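Local coordinates for protein salmonella typhimurium DB7155 bacteriophage DET7 tailspike (Bacteriophage, PDB 2V5I) that probably binds and hydrolyses the O-antigen of the Salmonella host as a trimeric, beta-helical receptor-binding tailspike, at residues F449-N461 and L467-Y479. Sequence-based numbering, arbitrary orientation.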
ATOM      1  N   PHE A 449     -15.203 -14.639  21.625  1.00 11.18           N
ATOM      2  CA  PHE A 449     -15.433 -15.849  20.847  1.00 12.63           C
ATOM      3  C   PHE A 449     -14.837 -17.071  21.545  1.00 11.43           C
ATOM      4  O   PHE A 449     -13.773 -17.028  22.149  1.00 12.49           O
ATOM      5  CB  PHE A 449     -14.848 -15.711  19.415  1.00 12.33           C
ATOM      6  CG  PHE A 449     -15.646 -14.830  18.525  1.00 11.38           C
ATOM      7  CD1 PHE A 449     -16.717 -15.342  17.770  1.00 12.60           C
ATOM      8  CD2 PHE A 449     -15.369 -13.479  18.442  1.00 13.97           C
ATOM      9  CE1 PHE A 449     -17.470 -14.511  16.981  1.00 16.06           C
ATOM     10  CE2 PHE A 449     -16.100 -12.663  17.675  1.00 14.70           C
ATOM     11  CZ  PHE A 449     -17.167 -13.166  16.930  1.00 16.13           C
ATOM     12  N   ASN A 450     -15.570 -18.183  21.451  1.00 13.35           N
ATOM     13  CA  ASN A 450     -15.122 -19.438  22.000  1.00 13.18           C
ATOM     14  C   ASN A 450     -14.813 -19.315  23.480  1.00 12.80           C
ATOM     15  O   ASN A 450     -13.823 -19.837  23.993  1.00 14.03           O
ATOM     16  CB  ASN A 450     -13.930 -19.990  21.216  1.00 13.11           C
ATOM     17  CG  ASN A 450     -14.362 -20.552  19.864  1.00 15.75           C
ATOM     18  OD1 ASN A 450     -15.231 -21.432  19.806  1.00 17.99           O
ATOM     19  ND2 ASN A 450     -13.786 -20.048  18.801  1.00 14.88           N
ATOM     20  N   SER A 451     -15.660 -18.569  24.168  1.00 11.53           N
ATOM     21  CA  SER A 451     -15.379 -18.168  25.560  1.00 12.99           C
ATOM     22  C   SER A 451     -16.689 -17.974  26.336  1.00 12.35           C
ATOM     23  O   SER A 451     -17.721 -17.631  25.751  1.00 12.28           O
ATOM     24  CB  SER A 451     -14.630 -16.826  25.520  0.50 12.46           C
ATOM     25  OG  SER A 451     -15.464 -15.823  24.973  0.50 12.69           O
ATOM     26  N   ASP A 452     -16.621 -18.166  27.654  1.00 12.55           N
ATOM     27  CA  ASP A 452     -17.747 -17.850  28.533  1.00 12.51           C
ATOM     28  C   ASP A 452     -17.762 -16.371  28.924  1.00  9.95           C
ATOM     29  O   ASP A 452     -18.708 -15.931  29.591  1.00 10.72           O
ATOM     30  CB  ASP A 452     -17.692 -18.702  29.811  1.00 14.48           C
ATOM     31  CG  ASP A 452     -18.018 -20.185  29.573  1.00 21.58           C
ATOM     32  OD1 ASP A 452     -18.583 -20.561  28.523  1.00 23.35           O
ATOM     33  OD2 ASP A 452     -17.707 -20.986  30.489  1.00 28.13           O
ATOM     34  N   THR A 453     -16.753 -15.576  28.504  1.00 12.04           N
ATOM     35  CA  THR A 453     -16.616 -14.200  28.956  1.00 11.19           C
ATOM     36  C   THR A 453     -16.192 -13.247  27.833  1.00 11.79           C
ATOM     37  O   THR A 453     -15.681 -13.671  26.802  1.00 12.36           O
ATOM     38  CB  THR A 453     -15.554 -14.079  30.059  1.00 11.88           C
ATOM     39  OG1 THR A 453     -14.270 -14.448  29.523  1.00 17.07           O
ATOM     40  CG2 THR A 453     -15.887 -14.982  31.259  1.00 15.07           C
ATOM     41  N   ALA A 454     -16.470 -11.958  28.020  1.00  8.86           N
ATOM     42  CA  ALA A 454     -15.994 -10.908  27.131  1.00  9.20           C
ATOM     43  C   ALA A 454     -15.446  -9.833  28.077  1.00  9.40           C
ATOM     44  O   ALA A 454     -16.066  -9.540  29.098  1.00 10.21           O
ATOM     45  CB  ALA A 454     -17.117 -10.336  26.313  1.00 10.77           C
ATOM     46  N   GLU A 455     -14.315  -9.192  27.731  1.00 10.19           N
ATOM     47  CA  GLU A 455     -13.753  -8.214  28.682  1.00 11.21           C
ATOM     48  C   GLU A 455     -13.047  -7.038  28.028  1.00  9.54           C
ATOM     49  O   GLU A 455     -12.531  -7.151  26.928  1.00 10.87           O
ATOM     50  CB  GLU A 455     -12.740  -8.871  29.631  0.60 13.27           C
ATOM     51  CG  GLU A 455     -11.316  -8.940  29.101  0.60 17.54           C
ATOM     52  CD  GLU A 455     -10.331  -9.641  30.055  0.60 21.52           C
ATOM     53  OE1 GLU A 455     -10.697  -9.874  31.236  0.60 29.98           O
ATOM     54  OE2 GLU A 455      -9.190  -9.951  29.620  0.60 20.30           O
ATOM     55  N   LEU A 456     -13.006  -5.948  28.793  1.00 10.38           N
ATOM     56  CA  LEU A 456     -12.103  -4.826  28.573  1.00  8.52           C
ATOM     57  C   LEU A 456     -11.268  -4.732  29.841  1.00 10.03           C
ATOM     58  O   LEU A 456     -11.762  -4.301  30.902  1.00 11.63           O
ATOM     59  CB  LEU A 456     -12.830  -3.520  28.366  1.00 12.11           C
ATOM     60  CG  LEU A 456     -11.848  -2.353  28.123  1.00 16.00           C
ATOM     61  CD1 LEU A 456     -11.311  -2.395  26.703  1.00 19.01           C
ATOM     62  CD2 LEU A 456     -12.488  -1.096  28.426  1.00 23.96           C
ATOM     63  N   ALA A 457     -10.058  -5.230  29.745  1.00  9.29           N
ATOM     64  CA  ALA A 457      -9.085  -5.158  30.858  1.00  7.92           C
ATOM     65  C   ALA A 457      -8.368  -3.808  30.852  1.00  8.98           C
ATOM     66  O   ALA A 457      -8.280  -3.141  29.833  1.00  8.83           O
ATOM     67  CB  ALA A 457      -8.102  -6.269  30.712  1.00 10.76           C
ATOM     68  N   LEU A 458      -7.843  -3.447  32.028  1.00  9.29           N
ATOM     69  CA  LEU A 458      -7.057  -2.247  32.201  1.00  9.88           C
ATOM     70  C   LEU A 458      -5.710  -2.679  32.797  1.00  9.69           C
ATOM     71  O   LEU A 458      -5.631  -3.584  33.613  1.00 11.10           O
ATOM     72  CB  LEU A 458      -7.730  -1.265  33.155  1.00 11.14           C
ATOM     73  CG  LEU A 458      -9.096  -0.825  32.661  1.00 18.81           C
ATOM     74  CD1 LEU A 458     -10.056  -1.319  33.659  1.00 24.06           C
ATOM     75  CD2 LEU A 458      -9.196   0.682  32.597  1.00 23.59           C
ATOM     76  N   ARG A 459      -4.651  -2.044  32.339  1.00  8.65           N
ATOM     77  CA  ARG A 459      -3.307  -2.309  32.848  1.00  8.51           C
ATOM     78  C   ARG A 459      -2.521  -0.998  32.958  1.00  8.68           C
ATOM     79  O   ARG A 459      -2.531  -0.158  32.079  1.00 10.71           O
ATOM     80  CB  ARG A 459      -2.559  -3.301  31.957  1.00 10.09           C
ATOM     81  CG  ARG A 459      -1.273  -3.774  32.566  1.00  8.65           C
ATOM     82  CD  ARG A 459      -0.544  -4.882  31.768  1.00 10.23           C
ATOM     83  NE  ARG A 459      -1.335  -6.093  31.744  1.00  9.67           N
ATOM     84  CZ  ARG A 459      -0.856  -7.273  31.340  1.00 12.92           C
ATOM     85  NH1 ARG A 459       0.383  -7.381  30.952  1.00 15.15           N
ATOM     86  NH2 ARG A 459      -1.646  -8.336  31.312  1.00 16.74           N
ATOM     87  N   ILE A 460      -1.844  -0.835  34.088  1.00  8.78           N
ATOM     88  CA  ILE A 460      -1.044   0.348  34.346  1.00  8.17           C
ATOM     89  C   ILE A 460       0.410  -0.104  34.343  1.00 10.63           C
ATOM     90  O   ILE A 460       0.868  -0.737  35.309  1.00  9.26           O
ATOM     91  CB  ILE A 460      -1.369   0.964  35.755  1.00  9.69           C
ATOM     92  CG1 ILE A 460      -2.865   1.247  35.884  1.00 10.66           C
ATOM     93  CG2 ILE A 460      -0.574   2.255  35.944  1.00 10.87           C
ATOM     94  CD1 ILE A 460      -3.367   1.631  37.266  1.00 13.05           C
ATOM     95  N   ASN A 461       1.154   0.213  33.286  1.00  9.48           N
ATOM     96  CA  ASN A 461       2.501  -0.345  33.126  1.00 10.24           C
ATOM     97  C   ASN A 461       3.433  -0.055  34.310  1.00 10.47           C
ATOM     98  O   ASN A 461       4.220  -0.931  34.688  1.00 12.38           O
ATOM     99  CB  ASN A 461       3.105   0.152  31.799  1.00 11.86           C
ATOM    100  CG  ASN A 461       4.470  -0.424  31.545  1.00 13.16           C
ATOM    101  OD1 ASN A 461       5.452   0.256  31.837  1.00 13.68           O
ATOM    102  ND2 ASN A 461       4.553  -1.664  31.059  1.00 14.83           N
ATOM    103  N   LEU A 467       0.593  -7.664  35.060  1.00 13.08           N
ATOM    104  CA  LEU A 467      -0.684  -7.965  35.693  1.00 11.97           C
ATOM    105  C   LEU A 467      -1.698  -6.882  35.347  1.00 11.70           C
ATOM    106  O   LEU A 467      -1.363  -5.715  35.444  1.00 11.51           O
ATOM    107  CB  LEU A 467      -0.518  -7.984  37.211  1.00 13.66           C
ATOM    108  CG  LEU A 467       0.442  -9.053  37.748  1.00 17.31           C
ATOM    109  CD1 LEU A 467       0.648  -8.777  39.235  1.00 19.16           C
ATOM    110  CD2 LEU A 467       0.019 -10.465  37.509  1.00 20.07           C
ATOM    111  N   ASP A 468      -2.878  -7.284  34.903  1.00 10.83           N
ATOM    112  CA  ASP A 468      -3.958  -6.324  34.702  1.00 12.87           C
ATOM    113  C   ASP A 468      -4.312  -5.697  36.065  1.00 10.91           C
ATOM    114  O   ASP A 468      -4.398  -6.386  37.100  1.00 10.89           O
ATOM    115  CB  ASP A 468      -5.146  -6.989  34.074  1.00 14.46           C
ATOM    116  CG  ASP A 468      -4.908  -7.366  32.591  1.00 16.18           C
ATOM    117  OD1 ASP A 468      -4.053  -6.702  31.943  1.00 14.22           O
ATOM    118  OD2 ASP A 468      -5.616  -8.277  32.106  1.00 16.25           O
ATOM    119  N   SER A 469      -4.576  -4.402  36.067  1.00  9.10           N
ATOM    120  CA  SER A 469      -4.928  -3.692  37.274  1.00  7.96           C
ATOM    121  C   SER A 469      -6.418  -3.758  37.613  1.00 10.85           C
ATOM    122  O   SER A 469      -6.827  -3.513  38.748  1.00  9.72           O
ATOM    123  CB  SER A 469      -4.450  -2.253  37.148  1.00  9.78           C
ATOM    124  OG  SER A 469      -4.956  -1.602  35.975  1.00 11.69           O
ATOM    125  N   GLY A 470      -7.223  -4.016  36.593  1.00 10.95           N
ATOM    126  CA  GLY A 470      -8.650  -4.137  36.808  1.00  9.26           C
ATOM    127  C   GLY A 470      -9.301  -4.476  35.476  1.00 10.60           C
ATOM    128  O   GLY A 470      -8.639  -4.660  34.474  1.00  9.91           O
ATOM    129  N   ALA A 471     -10.617  -4.657  35.522  1.00  9.07           N
ATOM    130  CA  ALA A 471     -11.379  -5.031  34.319  1.00  8.72           C
ATOM    131  C   ALA A 471     -12.865  -4.729  34.430  1.00 11.12           C
ATOM    132  O   ALA A 471     -13.436  -4.629  35.528  1.00 12.38           O
ATOM    133  CB  ALA A 471     -11.201  -6.539  34.006  1.00 11.45           C
ATOM    134  N   LEU A 472     -13.469  -4.579  33.245  1.00  8.37           N
ATOM    135  CA  LEU A 472     -14.904  -4.641  33.042  1.00  9.90           C
ATOM    136  C   LEU A 472     -15.115  -5.960  32.295  1.00  9.63           C
ATOM    137  O   LEU A 472     -14.532  -6.152  31.232  1.00 10.96           O
ATOM    138  CB  LEU A 472     -15.331  -3.478  32.150  1.00 10.26           C
ATOM    139  CG  LEU A 472     -16.729  -3.558  31.555  1.00 14.14           C
ATOM    140  CD1 LEU A 472     -17.702  -3.415  32.649  1.00 16.98           C
ATOM    141  CD2 LEU A 472     -16.924  -2.455  30.435  1.00 17.76           C
ATOM    142  N   ARG A 473     -15.876  -6.890  32.885  1.00  8.46           N
ATOM    143  CA  ARG A 473     -16.010  -8.228  32.318  1.00  9.93           C
ATOM    144  C   ARG A 473     -17.472  -8.645  32.327  1.00 10.76           C
ATOM    145  O   ARG A 473     -18.230  -8.317  33.244  1.00 10.65           O
ATOM    146  CB  ARG A 473     -15.210  -9.214  33.190  1.00 12.61           C
ATOM    147  CG  ARG A 473     -13.802  -8.838  33.556  1.00 17.75           C
ATOM    148  CD  ARG A 473     -13.019 -10.061  34.158  1.00 25.50           C
ATOM    149  NE  ARG A 473     -12.711 -11.031  33.092  1.00 24.12           N
ATOM    150  CZ  ARG A 473     -12.366 -12.307  33.278  1.00 38.03           C
ATOM    151  NH1 ARG A 473     -12.275 -12.835  34.495  1.00 33.77           N
ATOM    152  NH2 ARG A 473     -12.120 -13.081  32.218  1.00 41.88           N
ATOM    153  N   SER A 474     -17.888  -9.318  31.259  1.00  8.58           N
ATOM    154  CA  SER A 474     -19.210  -9.945  31.166  1.00  8.14           C
ATOM    155  C   SER A 474     -19.023 -11.484  31.134  1.00  8.44           C
ATOM    156  O   SER A 474     -18.116 -11.994  30.481  1.00  8.77           O
ATOM    157  CB  SER A 474     -19.884  -9.468  29.884  1.00  8.84           C
ATOM    158  OG  SER A 474     -21.163 -10.052  29.767  1.00 11.34           O
ATOM    159  N   HIS A 475     -19.917 -12.206  31.816  1.00  6.95           N
ATOM    160  CA  HIS A 475     -19.815 -13.662  31.988  1.00  8.82           C
ATOM    161  C   HIS A 475     -21.196 -14.223  31.666  1.00  9.30           C
ATOM    162  O   HIS A 475     -22.204 -13.680  32.125  1.00  8.75           O
ATOM    163  CB  HIS A 475     -19.582 -13.990  33.447  1.00  9.59           C
ATOM    164  CG  HIS A 475     -18.291 -13.518  34.020  1.00 12.87           C
ATOM    165  ND1 HIS A 475     -17.239 -14.381  34.253  1.00 17.63           N
ATOM    166  CD2 HIS A 475     -17.916 -12.321  34.529  1.00 13.44           C
ATOM    167  CE1 HIS A 475     -16.244 -13.702  34.817  1.00 19.44           C
ATOM    168  NE2 HIS A 475     -16.630 -12.447  34.984  1.00 16.56           N
ATOM    169  N   LEU A 476     -21.270 -15.312  30.920  1.00  9.90           N
ATOM    170  CA  LEU A 476     -22.582 -15.916  30.738  1.00  9.90           C
ATOM    171  C   LEU A 476     -23.122 -16.562  32.012  1.00  9.54           C
ATOM    172  O   LEU A 476     -22.342 -17.064  32.843  1.00 11.43           O
ATOM    173  CB  LEU A 476     -22.586 -16.862  29.543  1.00 11.49           C
ATOM    174  CG  LEU A 476     -21.809 -18.143  29.557  1.00 11.55           C
ATOM    175  CD1 LEU A 476     -22.445 -19.236  30.454  1.00 15.73           C
ATOM    176  CD2 LEU A 476     -21.679 -18.668  28.103  1.00 14.79           C
ATOM    177  N   ASN A 477     -24.445 -16.462  32.215  1.00  9.26           N
ATOM    178  CA  ASN A 477     -25.138 -17.213  33.267  1.00 10.13           C
ATOM    179  C   ASN A 477     -25.571 -18.588  32.734  1.00 12.14           C
ATOM    180  O   ASN A 477     -26.400 -18.651  31.814  1.00 12.32           O
ATOM    181  CB  ASN A 477     -26.335 -16.407  33.819  1.00 11.37           C
ATOM    182  CG  ASN A 477     -25.925 -15.379  34.854  1.00  9.71           C
ATOM    183  OD1 ASN A 477     -25.188 -15.690  35.800  1.00 12.50           O
ATOM    184  ND2 ASN A 477     -26.530 -14.167  34.770  1.00 10.25           N
ATOM    185  N   GLY A 478     -24.952 -19.640  33.264  1.00 14.92           N
ATOM    186  CA  GLY A 478     -25.462 -20.992  33.024  1.00 16.24           C
ATOM    187  C   GLY A 478     -24.924 -21.640  31.767  1.00 16.17           C
ATOM    188  O   GLY A 478     -23.983 -22.461  31.812  1.00 19.52           O
ATOM    189  N   TYR A 479     -25.493 -21.278  30.637  1.00 15.07           N
ATOM    190  CA  TYR A 479     -25.310 -22.076  29.431  1.00 16.31           C
ATOM    191  C   TYR A 479     -25.614 -21.256  28.172  1.00 15.87           C
ATOM    192  O   TYR A 479     -26.358 -20.253  28.207  1.00 14.61           O
ATOM    193  CB  TYR A 479     -26.265 -23.310  29.519  1.00 15.34           C
ATOM    194  CG  TYR A 479     -27.698 -22.952  29.807  1.00 17.90           C
ATOM    195  CD1 TYR A 479     -28.153 -22.829  31.101  1.00 18.39           C
ATOM    196  CD2 TYR A 479     -28.631 -22.750  28.787  1.00 16.11           C
ATOM    197  CE1 TYR A 479     -29.462 -22.501  31.377  1.00 17.29           C
ATOM    198  CE2 TYR A 479     -29.921 -22.391  29.060  1.00 17.71           C
ATOM    199  CZ  TYR A 479     -30.345 -22.299  30.365  1.00 18.82           C
ATOM    200  OH  TYR A 479     -31.654 -21.955  30.686  1.00 23.22           O
TER
HETATM  201  O   HOH W   1      -1.022  -2.938  36.007  1.00 11.44           O
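L467 lays its backbone over one face of the R459 guanidinium, near the turn of the hairpin formed by strands 453-460 and 470-476, with L467 O 3.5 Å from R459 CG. Next, D468 OD1 accepts from both R459 NE, at 2.8 Å, and R459 NH2, at 3.0 Å, side-on from one face of the carboxylate, whose plane stands 54° from the guanidinium. R459 gets there with CG anti to the backbone N (chi1 -170°) and a bend at chi3. R445 of the second subunit also pairs with D468 OD1, so one acidic oxygen serves two arginines. L458 is opposed by two residues, S469 and G470, in a classic bulge: S469 N donates to L458 O at 2.8 Å, G470 N only weakly. Serine suits this site because its hydroxyl is hydrogen-bonded to S474 of the second subunit. A471 sits against A457, whose methyl leaves room for D468 OD2, 3.5 Å from A457 CB. L472 pairs with L456 on the other, buried face, which L458 shares. R473 lies alongside E455, both partly exposed; the salt bridge from R473 NE to E455 OE1, 3.0 Å, belongs to one of two modelled E455 conformers and is tentative. S474 exchanges two backbone bonds with A454, and its hydroxyl hydrogen-bonds S469 of the third subunit. T453 CG2 packs obliquely against H475 ND1 at 3.3 Å; the ring stacks on W486, and NE2 is hydrogen-bonded to E488. L476 N closes the pairing on D452 O at 3.0 Å, and its CD2 packs by the D452 carboxylate, which salt-bridges K462 of the third subunit. Buried leucines, polar links to both partners and the parallel pairing of L456 to I460 with a second-subunit strand are consistent with a hairpin that helps to knit the intertwined C-terminal region.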